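Local coordinates for surface glycan binding protein B (Bacteroides ovatus, PDB 6E57), which binds mixed-linkage beta-glucan at the cell surface, probably capturing cereal glucan chains for uptake by this gut bacterium, at residues Y371-A376 / L396-A401. Residues are numbered along the deposited sequence; the frame is centred on the assembly and turned at random.
With BGC (beta-D-glucopyranose), chain E; BGC (beta-D-glucopyranose), chain B; BGC (beta-D-glucopyranose), chain C; BGC (beta-D-glucopyranose), chain D.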
# COMPACT_ATOMS: atom_id res chain seq x y z
N TYR A 371 -7.58 13.60 36.02
CA TYR A 371 -9.02 13.43 36.33
C TYR A 371 -9.56 12.12 35.73
O TYR A 371 -10.76 11.86 35.80
CB TYR A 371 -9.83 14.61 35.79
CG TYR A 371 -9.60 15.96 36.44
CD1 TYR A 371 -8.52 16.20 37.27
CD2 TYR A 371 -10.46 17.02 36.17
CE1 TYR A 371 -8.31 17.45 37.85
CE2 TYR A 371 -10.26 18.27 36.73
CZ TYR A 371 -9.18 18.49 37.58
OH TYR A 371 -8.98 19.71 38.14
N TRP A 372 -8.67 11.32 35.12
CA TRP A 372 -8.97 10.02 34.51
C TRP A 372 -9.80 10.18 33.23
O TRP A 372 -10.45 9.24 32.80
CB TRP A 372 -9.65 9.07 35.51
CG TRP A 372 -8.75 8.58 36.60
CD1 TRP A 372 -8.07 9.34 37.50
CD2 TRP A 372 -8.43 7.22 36.91
NE1 TRP A 372 -7.36 8.54 38.35
CE2 TRP A 372 -7.56 7.23 38.01
CE3 TRP A 372 -8.81 5.98 36.36
CZ2 TRP A 372 -7.05 6.07 38.58
CZ3 TRP A 372 -8.31 4.83 36.92
CH2 TRP A 372 -7.43 4.87 38.01
N THR A 373 -9.73 11.36 32.61
CA THR A 373 -10.31 11.58 31.29
C THR A 373 -9.39 10.95 30.24
O THR A 373 -8.22 11.31 30.16
CB THR A 373 -10.51 13.08 31.01
OG1 THR A 373 -11.19 13.65 32.13
CG2 THR A 373 -11.30 13.34 29.75
N GLY A 374 -9.94 10.02 29.46
CA GLY A 374 -9.19 9.31 28.43
C GLY A 374 -8.73 10.23 27.31
O GLY A 374 -9.53 11.00 26.77
N LEU A 375 -7.44 10.15 26.99
CA LEU A 375 -6.84 10.84 25.86
C LEU A 375 -7.00 10.00 24.59
O LEU A 375 -6.87 10.50 23.48
CB LEU A 375 -5.36 11.10 26.17
CG LEU A 375 -5.10 11.98 27.38
CD1 LEU A 375 -3.61 12.09 27.67
CD2 LEU A 375 -5.71 13.36 27.18
N ALA A 376 -7.27 8.70 24.79
CA ALA A 376 -7.59 7.76 23.74
C ALA A 376 -8.30 6.55 24.35
O ALA A 376 -8.50 6.49 25.57
CB ALA A 376 -6.33 7.36 23.01
N LEU A 396 -2.96 18.65 25.23
CA LEU A 396 -1.97 19.30 26.10
C LEU A 396 -2.66 20.28 27.05
O LEU A 396 -2.28 20.37 28.22
CB LEU A 396 -0.92 20.01 25.23
CG LEU A 396 0.02 19.09 24.45
CD1 LEU A 396 0.80 19.88 23.40
CD2 LEU A 396 0.99 18.37 25.38
N ASN A 397 -3.68 20.99 26.56
CA ASN A 397 -4.42 21.97 27.34
C ASN A 397 -5.20 21.28 28.46
O ASN A 397 -5.27 21.77 29.58
CB ASN A 397 -5.39 22.79 26.49
CG ASN A 397 -4.70 23.78 25.58
OD1 ASN A 397 -3.50 24.04 25.71
ND2 ASN A 397 -5.45 24.34 24.64
N LYS A 398 -5.79 20.12 28.14
CA LYS A 398 -6.62 19.37 29.06
C LYS A 398 -5.73 18.77 30.16
O LYS A 398 -6.13 18.72 31.32
CB LYS A 398 -7.41 18.31 28.31
CG LYS A 398 -8.47 17.58 29.13
CD LYS A 398 -9.44 16.78 28.29
CE LYS A 398 -10.44 17.65 27.57
NZ LYS A 398 -11.64 16.88 27.17
N ILE A 399 -4.53 18.33 29.78
CA ILE A 399 -3.56 17.76 30.72
C ILE A 399 -3.20 18.80 31.80
O ILE A 399 -3.10 18.45 32.97
CB ILE A 399 -2.31 17.24 29.97
CG1 ILE A 399 -2.63 15.96 29.18
CG2 ILE A 399 -1.14 17.03 30.92
CD1 ILE A 399 -1.54 15.53 28.23
N GLN A 400 -3.01 20.06 31.40
CA GLN A 400 -2.71 21.15 32.34
C GLN A 400 -3.96 21.49 33.17
O GLN A 400 -3.86 21.79 34.35
CB GLN A 400 -2.19 22.38 31.60
CG GLN A 400 -0.88 22.15 30.87
CD GLN A 400 0.22 21.64 31.77
OE1 GLN A 400 0.58 22.28 32.76
NE2 GLN A 400 0.76 20.48 31.44
N ALA A 401 -5.13 21.42 32.54
CA ALA A 401 -6.42 21.72 33.18
C ALA A 401 -6.82 20.63 34.18
O ALA A 401 -7.51 20.92 35.15
CB ALA A 401 -7.48 21.90 32.12
C2 BGC E . -11.72 10.58 38.69
C3 BGC E . -12.22 9.20 39.11
C4 BGC E . -11.09 8.44 39.79
C5 BGC E . -10.57 9.26 40.96
C6 BGC E . -9.44 8.54 41.69
C1 BGC E . -11.14 11.31 39.91
O2 BGC E . -12.80 11.31 38.10
O3 BGC E . -12.70 8.51 37.96
O4 BGC E . -11.58 7.20 40.30
O5 BGC E . -10.11 10.53 40.52
O6 BGC E . -8.93 9.39 42.72
C2 BGC B . -11.52 20.91 40.61
C3 BGC B . -11.68 19.48 41.09
C4 BGC B . -10.33 18.78 41.19
C5 BGC B . -9.27 19.62 41.91
C6 BGC B . -7.88 19.03 41.67
C1 BGC B . -10.48 21.66 41.44
O1 BGC B . -10.25 22.94 40.85
O2 BGC B . -12.78 21.56 40.72
O3 BGC B . -12.51 18.75 40.19
O4 BGC B . -10.51 17.55 41.89
O5 BGC B . -9.24 20.96 41.43
O6 BGC B . -7.20 18.87 42.92
C2 BGC C . -9.72 15.29 41.91
C3 BGC C . -9.55 14.01 41.11
C4 BGC C . -10.85 13.63 40.41
C5 BGC C . -11.44 14.81 39.65
C6 BGC C . -12.75 14.40 39.00
C1 BGC C . -10.37 16.38 41.07
O2 BGC C . -8.43 15.71 42.38
O3 BGC C . -9.18 12.95 41.99
O4 BGC C . -10.61 12.57 39.48
O5 BGC C . -11.62 15.91 40.55
O6 BGC C . -13.48 15.55 38.56
C2 BGC D . -11.23 4.85 40.34
C3 BGC D . -11.00 3.60 39.52
C4 BGC D . -12.04 3.48 38.42
C5 BGC D . -12.19 4.80 37.66
C6 BGC D . -13.33 4.79 36.66
C1 BGC D . -11.35 6.08 39.45
O2 BGC D . -10.15 5.04 41.27
O3 BGC D . -11.08 2.45 40.37
O4 BGC D . -11.59 2.44 37.52
O5 BGC D . -12.42 5.89 38.54
O6 BGC D . -13.09 5.84 35.72
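The Y371 ring carries one glucose over a face and meets the helix end at its hydroxyl: C5 of the chain C glucose lies above the ring plane, offset toward the rim and 3.9 Å from Y371 CG, while A401 O and C4 of the chain B glucose approach obliquely. Y371 OH lies 3.5 Å from A401 O, a polar approach rather than a hydrogen bond, and equally near C4 of that chain B unit. The neighbouring W372 takes no part in the helix contact; one face of its indole receives two sugars side by side, C4 of the chain E glucose and C1 of the chain D glucose. Between the two rings, O2 of the chain E glucose donates a hydrogen bond of 3.1 Å to Y371 O. Together the two aromatic side chains reach four consecutive glucoses.

Farther along the loop the contact turns apolar. L375 CD1 meets I399 CD1 at 4.1 Å, the two side chains crossing at about a right angle; F405 and L389 also pack on L375, and F341 on I399. At the outer margin the T373 methyl CG2, swung opposite the backbone N about chi1 (-50° for OG1), touches K398 CD at 4.2 Å, again crosswise, whereas T373 OG1 is hydrogen-bonded to E402, just past the helix.

No hydrogen bond joins 371-376 to 396-401; apolar side-chain contacts and the Y371 hydroxyl near A401 O make up the meeting. T369 OG1 is hydrogen-bonded to the backbone N of both Y371 and T373, tying the start of the loop to the end of strand 364-369. The chemistry is that of a carbohydrate-binding platform: sugar carbons lie over the faces of Y371 and W372, consistent with CH-pi stacking, Y371 O and K331 NZ add hydrogen bonds, and W322, D323 and D326 complete the pocket.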